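Local coordinates for TRAP dicarboxylate transporter, DctP subunit (Sulfurospirillum deleyianum, PDB 4OVS), which probably captures dicarboxylates such as succinate in the periplasm and delivers them to a TRAP-type membrane transporter, at residues A[100-105]-A[314-319]; A[209-214]-A[224-229]. All coordinates share one frame; numbering follows the deposited sequence.

Contact 1: A[100-105]-A[314-319]; sequences EMQLFD and PQFYKT
Glu100 and Thr319 bring the two backbones closest, with their CA atoms 6.5 Å apart, and the gap widens to 8.7 Å between the CA atoms of Gln102 and Phe316. In this DctP-type solute-binding protein, of the type 2 periplasmic binding protein fold, the end of a 3-10 turn and the residues after it, in the loop between strand 86-87 and helix 113-120, meet the chain entering helix 317-330. Glu100 makes the tightest approach, laying its CG 3.7 Å from the carbonyl O of Thr319. The chain then bends at chi2 (87°), and its OE1 forms a salt bridge with Lys131 NZ of helix 123-134. CB of Gln102 points toward 314-319, and chi2 of 179° carries the amide straight on from it. Its OE1 comes obliquely to the ring, 4.2 Å from Phe316 CE1, and is held by the backbone N of Val175, in the helix 174-181 on which the Phe316 ring also packs. NE2 bonds to the carbonyl O of Pro99, and together the two bonds fix the amide's rotation. A water completes the join: it accepts from Gln102 NE2 at 2.9 Å and hydrogen-bonds Thr319 OG1 at 3.1 Å.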
loop_
_atom_site.group_PDB
_atom_site.type_symbol
_atom_site.label_atom_id
_atom_site.label_comp_id
_atom_site.label_asym_id
_atom_site.label_seq_id
_atom_site.Cartn_x
_atom_site.Cartn_y
_atom_site.Cartn_z
ATOM N N GLU A 100 -7.543 -8.231 11.507
ATOM C CA GLU A 100 -6.194 -8.294 12.069
ATOM C C GLU A 100 -5.136 -7.689 11.142
ATOM O O GLU A 100 -4.052 -7.319 11.589
ATOM C CB GLU A 100 -5.803 -9.746 12.434
ATOM C CG GLU A 100 -6.651 -10.373 13.525
ATOM C CD GLU A 100 -7.903 -11.040 12.984
ATOM O OE1 GLU A 100 -8.420 -11.995 13.613
ATOM O OE2 GLU A 100 -8.379 -10.601 11.921
HETATM N N MSE A 101 -5.436 -7.610 9.854
HETATM C CA MSE A 101 -4.477 -7.027 8.925
HETATM C C MSE A 101 -4.209 -5.569 9.311
HETATM O O MSE A 101 -3.234 -4.968 8.860
HETATM C CB MSE A 101 -4.985 -7.103 7.500
HETATM C CG MSE A 101 -3.923 -6.788 6.456
HETATM SE SE MSE A 101 -2.640 -8.229 6.186
HETATM C CE MSE A 101 -3.885 -9.480 5.400
ATOM N N GLN A 102 -5.061 -4.993 10.158
ATOM C CA GLN A 102 -4.815 -3.624 10.627
ATOM C C GLN A 102 -3.535 -3.515 11.435
ATOM O O GLN A 102 -3.034 -2.412 11.682
ATOM C CB GLN A 102 -5.988 -3.100 11.445
ATOM C CG GLN A 102 -7.171 -2.810 10.618
ATOM C CD GLN A 102 -8.318 -2.317 11.448
ATOM O OE1 GLN A 102 -8.661 -1.131 11.417
ATOM N NE2 GLN A 102 -8.932 -3.227 12.205
ATOM N N LEU A 103 -3.005 -4.647 11.873
ATOM C CA LEU A 103 -1.713 -4.662 12.542
ATOM C C LEU A 103 -0.639 -3.855 11.766
ATOM O O LEU A 103 0.065 -3.059 12.336
ATOM C CB LEU A 103 -1.249 -6.101 12.712
ATOM C CG LEU A 103 0.168 -6.381 13.188
ATOM C CD1 LEU A 103 0.385 -5.998 14.641
ATOM C CD2 LEU A 103 0.381 -7.850 12.988
ATOM N N PHE A 104 -0.551 -4.066 10.470
ATOM C CA PHE A 104 0.490 -3.467 9.647
ATOM C C PHE A 104 0.244 -1.952 9.339
ATOM O O PHE A 104 1.122 -1.261 8.831
ATOM C CB PHE A 104 0.578 -4.228 8.328
ATOM C CG PHE A 104 0.916 -5.690 8.464
ATOM C CD1 PHE A 104 1.559 -6.185 9.587
ATOM C CD2 PHE A 104 0.616 -6.576 7.434
ATOM C CE1 PHE A 104 1.894 -7.527 9.694
ATOM C CE2 PHE A 104 0.946 -7.943 7.541
ATOM C CZ PHE A 104 1.589 -8.405 8.659
ATOM N N ASP A 105 -0.945 -1.452 9.656
ATOM C CA ASP A 105 -1.277 -0.028 9.545
ATOM C C ASP A 105 -0.962 0.778 10.801
ATOM O O ASP A 105 -0.995 1.996 10.775
ATOM C CB ASP A 105 -2.776 0.153 9.322
ATOM C CG ASP A 105 -3.176 -0.001 7.904
ATOM O OD1 ASP A 105 -2.281 -0.093 7.030
ATOM O OD2 ASP A 105 -4.403 -0.031 7.671
ATOM N N PRO A 314 -4.296 0.590 22.164
ATOM C CA PRO A 314 -5.191 -0.222 22.997
ATOM C C PRO A 314 -6.618 -0.344 22.471
ATOM O O PRO A 314 -7.276 -1.347 22.706
ATOM C CB PRO A 314 -5.160 0.503 24.337
ATOM C CG PRO A 314 -3.782 1.062 24.398
ATOM C CD PRO A 314 -3.464 1.491 22.981
ATOM N N GLN A 315 -7.094 0.663 21.768
ATOM C CA GLN A 315 -8.398 0.593 21.117
ATOM C C GLN A 315 -8.514 -0.666 20.247
ATOM O O GLN A 315 -9.621 -1.103 19.934
ATOM C CB GLN A 315 -8.600 1.816 20.207
ATOM C CG GLN A 315 -8.310 3.169 20.857
ATOM C CD GLN A 315 -8.639 4.312 19.926
ATOM O OE1 GLN A 315 -9.416 4.151 18.979
ATOM N NE2 GLN A 315 -8.035 5.461 20.167
ATOM N N PHE A 316 -7.372 -1.237 19.854
ATOM C CA PHE A 316 -7.346 -2.303 18.862
ATOM C C PHE A 316 -6.855 -3.675 19.377
ATOM O O PHE A 316 -6.703 -4.616 18.587
ATOM C CB PHE A 316 -6.499 -1.849 17.663
ATOM C CG PHE A 316 -7.055 -0.661 16.971
ATOM C CD1 PHE A 316 -8.035 -0.808 16.019
ATOM C CD2 PHE A 316 -6.641 0.615 17.310
ATOM C CE1 PHE A 316 -8.581 0.307 15.384
ATOM C CE2 PHE A 316 -7.176 1.735 16.680
ATOM C CZ PHE A 316 -8.142 1.580 15.715
ATOM N N TYR A 317 -6.599 -3.786 20.676
ATOM C CA TYR A 317 -6.268 -5.081 21.287
ATOM C C TYR A 317 -7.376 -6.109 21.052
ATOM O O TYR A 317 -7.115 -7.305 20.892
ATOM C CB TYR A 317 -6.065 -4.926 22.797
ATOM C CG TYR A 317 -4.794 -4.200 23.197
ATOM C CD1 TYR A 317 -3.897 -3.729 22.242
ATOM C CD2 TYR A 317 -4.496 -3.981 24.539
ATOM C CE1 TYR A 317 -2.738 -3.072 22.627
ATOM C CE2 TYR A 317 -3.351 -3.344 24.923
ATOM C CZ TYR A 317 -2.473 -2.893 23.972
ATOM O OH TYR A 317 -1.331 -2.249 24.373
ATOM N N LYS A 318 -8.618 -5.647 21.038
ATOM C CA LYS A 318 -9.735 -6.552 20.894
ATOM C C LYS A 318 -9.822 -7.142 19.490
ATOM O O LYS A 318 -9.972 -8.355 19.336
ATOM C CB LYS A 318 -11.027 -5.834 21.262
ATOM C CG LYS A 318 -12.280 -6.648 21.078
ATOM C CD LYS A 318 -13.493 -5.769 21.326
ATOM C CE LYS A 318 -13.664 -5.451 22.802
ATOM N NZ LYS A 318 -14.125 -6.650 23.535
ATOM N N THR A 319 -9.694 -6.301 18.466
ATOM C CA THR A 319 -9.968 -6.750 17.106
ATOM C C THR A 319 -8.712 -7.212 16.373
ATOM O O THR A 319 -8.808 -8.005 15.445
ATOM C CB THR A 319 -10.639 -5.640 16.290
ATOM O OG1 THR A 319 -9.894 -4.423 16.443
ATOM C CG2 THR A 319 -12.062 -5.410 16.767
HETATM O O HOH W 1 -11.128 -2.840 14.121
#

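Contact 2: A[209-214]-A[224-229]; sequences NPLSNF and TDLTLS
Phe214 and Leu226 each turn their CG anti to the backbone N (chi1 -170° and 174°), which sends the ring and the leucine fork at each other from opposite directions. Leu211 adopts the other common form, with CG beside its own N, and this brings its CD2 up beside the same leucine. The result is a small apolar helix-on-strand packing at the start of helix 211-216, for which Pro210 is the N-cap residue. Leu226 is the shared piece. Its CD1 sits over one face of the Phe214 ring in a CH-pi contact, 4.1 Å from the centroid and 15° off the normal, displaced a little toward the rim. Its second methyl, CD2, reaches 3.9 Å from Phe214 CE2 and 4.2 Å from Leu211 CD2, so this one methyl bridges Phe214 and Leu211. Leu228, the centre of an inverse gamma turn, extends the patch by bringing its CD2 within 4.3 Å of Leu211 CD2. Strand 225-227 is itself held between strands 137-152 and 293-295, with a classic beta bulge where Thr224 and Asp225 both face Ser152. The long helix 253-289 packs against Leu211 and Phe214 as well. Asn213, between these residues on the same helical turn, hydrogen-bonds succinate through ND2. What joins the two segments is apolar methyl and methyl-to-ring packing of largely buried side chains, and it probably helps position the helix that presents Asn213 to the ligand.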
loop_
_atom_site.group_PDB
_atom_site.type_symbol
_atom_site.label_atom_id
_atom_site.label_comp_id
_atom_site.label_asym_id
_atom_site.label_seq_id
_atom_site.Cartn_x
_atom_site.Cartn_y
_atom_site.Cartn_z
ATOM N N ASN A 209 1.000 9.298 2.089
ATOM C CA ASN A 209 1.419 8.448 0.986
ATOM C C ASN A 209 2.878 8.072 1.070
ATOM O O ASN A 209 3.686 8.814 1.613
ATOM C CB ASN A 209 1.240 9.137 -0.354
ATOM C CG ASN A 209 -0.202 9.473 -0.648
ATOM O OD1 ASN A 209 -0.653 10.568 -0.349
ATOM N ND2 ASN A 209 -0.937 8.523 -1.157
ATOM N N PRO A 210 3.222 6.912 0.502
ATOM C CA PRO A 210 4.612 6.638 0.242
ATOM C C PRO A 210 5.064 7.530 -0.923
ATOM O O PRO A 210 4.215 7.997 -1.651
ATOM C CB PRO A 210 4.607 5.163 -0.123
ATOM C CG PRO A 210 3.260 4.904 -0.614
ATOM C CD PRO A 210 2.346 5.810 0.077
ATOM N N LEU A 211 6.355 7.805 -1.044
ATOM C CA LEU A 211 6.866 8.754 -2.054
ATOM C C LEU A 211 6.551 8.280 -3.454
ATOM O O LEU A 211 6.361 9.088 -4.376
ATOM C CB LEU A 211 8.384 8.982 -1.895
ATOM C CG LEU A 211 8.799 9.697 -0.621
ATOM C CD1 LEU A 211 10.295 10.052 -0.662
ATOM C CD2 LEU A 211 7.959 10.959 -0.415
ATOM N N SER A 212 6.447 6.966 -3.608
ATOM C CA SER A 212 6.166 6.343 -4.892
ATOM C C SER A 212 4.826 6.842 -5.464
ATOM O O SER A 212 4.739 7.355 -6.574
ATOM C CB SER A 212 6.117 4.809 -4.673
ATOM O OG SER A 212 5.055 4.448 -3.742
ATOM N N ASN A 213 3.769 6.715 -4.684
ATOM C CA ASN A 213 2.460 7.194 -5.110
ATOM C C ASN A 213 2.358 8.732 -5.153
ATOM O O ASN A 213 1.703 9.293 -6.032
ATOM C CB ASN A 213 1.384 6.636 -4.199
ATOM C CG ASN A 213 1.156 5.157 -4.406
ATOM O OD1 ASN A 213 1.496 4.579 -5.448
ATOM N ND2 ASN A 213 0.538 4.536 -3.428
ATOM N N PHE A 214 3.007 9.395 -4.210
ATOM C CA PHE A 214 2.979 10.846 -4.116
ATOM C C PHE A 214 3.419 11.489 -5.428
ATOM O O PHE A 214 2.777 12.402 -5.897
ATOM C CB PHE A 214 3.856 11.321 -2.958
ATOM C CG PHE A 214 3.706 12.768 -2.622
ATOM C CD1 PHE A 214 2.589 13.228 -1.960
ATOM C CD2 PHE A 214 4.717 13.662 -2.933
ATOM C CE1 PHE A 214 2.443 14.585 -1.649
ATOM C CE2 PHE A 214 4.586 15.030 -2.634
ATOM C CZ PHE A 214 3.457 15.486 -1.985
ATOM N N THR A 224 0.952 21.744 -1.160
ATOM C CA THR A 224 1.897 22.840 -0.980
ATOM C C THR A 224 2.989 22.475 0.048
ATOM O O THR A 224 4.063 23.107 0.072
ATOM C CB THR A 224 1.182 24.122 -0.538
ATOM O OG1 THR A 224 0.516 23.911 0.710
ATOM C CG2 THR A 224 0.139 24.507 -1.548
ATOM N N ASP A 225 2.729 21.438 0.855
ATOM C CA ASP A 225 3.649 21.014 1.908
ATOM C C ASP A 225 3.701 19.507 2.094
ATOM O O ASP A 225 2.660 18.864 2.241
ATOM C CB ASP A 225 3.271 21.669 3.243
ATOM C CG ASP A 225 3.444 23.196 3.213
ATOM O OD1 ASP A 225 2.482 23.883 2.854
ATOM O OD2 ASP A 225 4.546 23.705 3.539
ATOM N N LEU A 226 4.926 18.970 2.107
ATOM C CA LEU A 226 5.208 17.560 2.370
ATOM C C LEU A 226 6.125 17.396 3.572
ATOM O O LEU A 226 7.191 18.017 3.647
ATOM C CB LEU A 226 5.879 16.898 1.152
ATOM C CG LEU A 226 6.355 15.455 1.347
ATOM C CD1 LEU A 226 5.225 14.496 1.471
ATOM C CD2 LEU A 226 7.251 15.017 0.179
ATOM N N THR A 227 5.724 16.542 4.508
ATOM C CA THR A 227 6.535 16.269 5.685
ATOM C C THR A 227 7.013 14.835 5.692
ATOM O O THR A 227 6.219 13.895 5.613
ATOM C CB THR A 227 5.750 16.579 6.981
ATOM O OG1 THR A 227 5.477 17.973 7.023
ATOM C CG2 THR A 227 6.537 16.228 8.196
ATOM N N LEU A 228 8.324 14.656 5.774
ATOM C CA LEU A 228 8.894 13.300 5.765
ATOM C C LEU A 228 8.722 12.662 7.152
ATOM O O LEU A 228 9.651 12.525 7.937
ATOM C CB LEU A 228 10.344 13.320 5.284
ATOM C CG LEU A 228 10.534 13.919 3.881
ATOM C CD1 LEU A 228 11.971 13.993 3.483
ATOM C CD2 LEU A 228 9.808 13.173 2.830
ATOM N N SER A 229 7.482 12.301 7.435
ATOM C CA SER A 229 7.078 11.806 8.748
ATOM C C SER A 229 7.321 10.315 8.966
ATOM O O SER A 229 7.528 9.881 10.082
ATOM C CB SER A 229 5.604 12.110 8.956
ATOM O OG SER A 229 4.839 11.662 7.864
#

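How the contacts relate
From the N terminus, the chain first reaches 100-105, in the loop after strand 86-87, and only 209 residues later does 314-319 return to close contact 1. Contact 2 is nested inside that large loop and is itself short: ten residues after segment 209-214, which enters helix 211-216, the chain comes back as 224-229. Contact 1 ties the loop ahead of helix 113-120 to the start of helix 317-330 near the C terminus, whereas contact 2 joins helix 211-216 to a strand of the mixed sheet. Their centres lie 24 Å apart and their nearest atoms about 10 Å, so they do not touch. Segment 209-214 also carries succinate-binding Asn213; contact 1 is more peripheral.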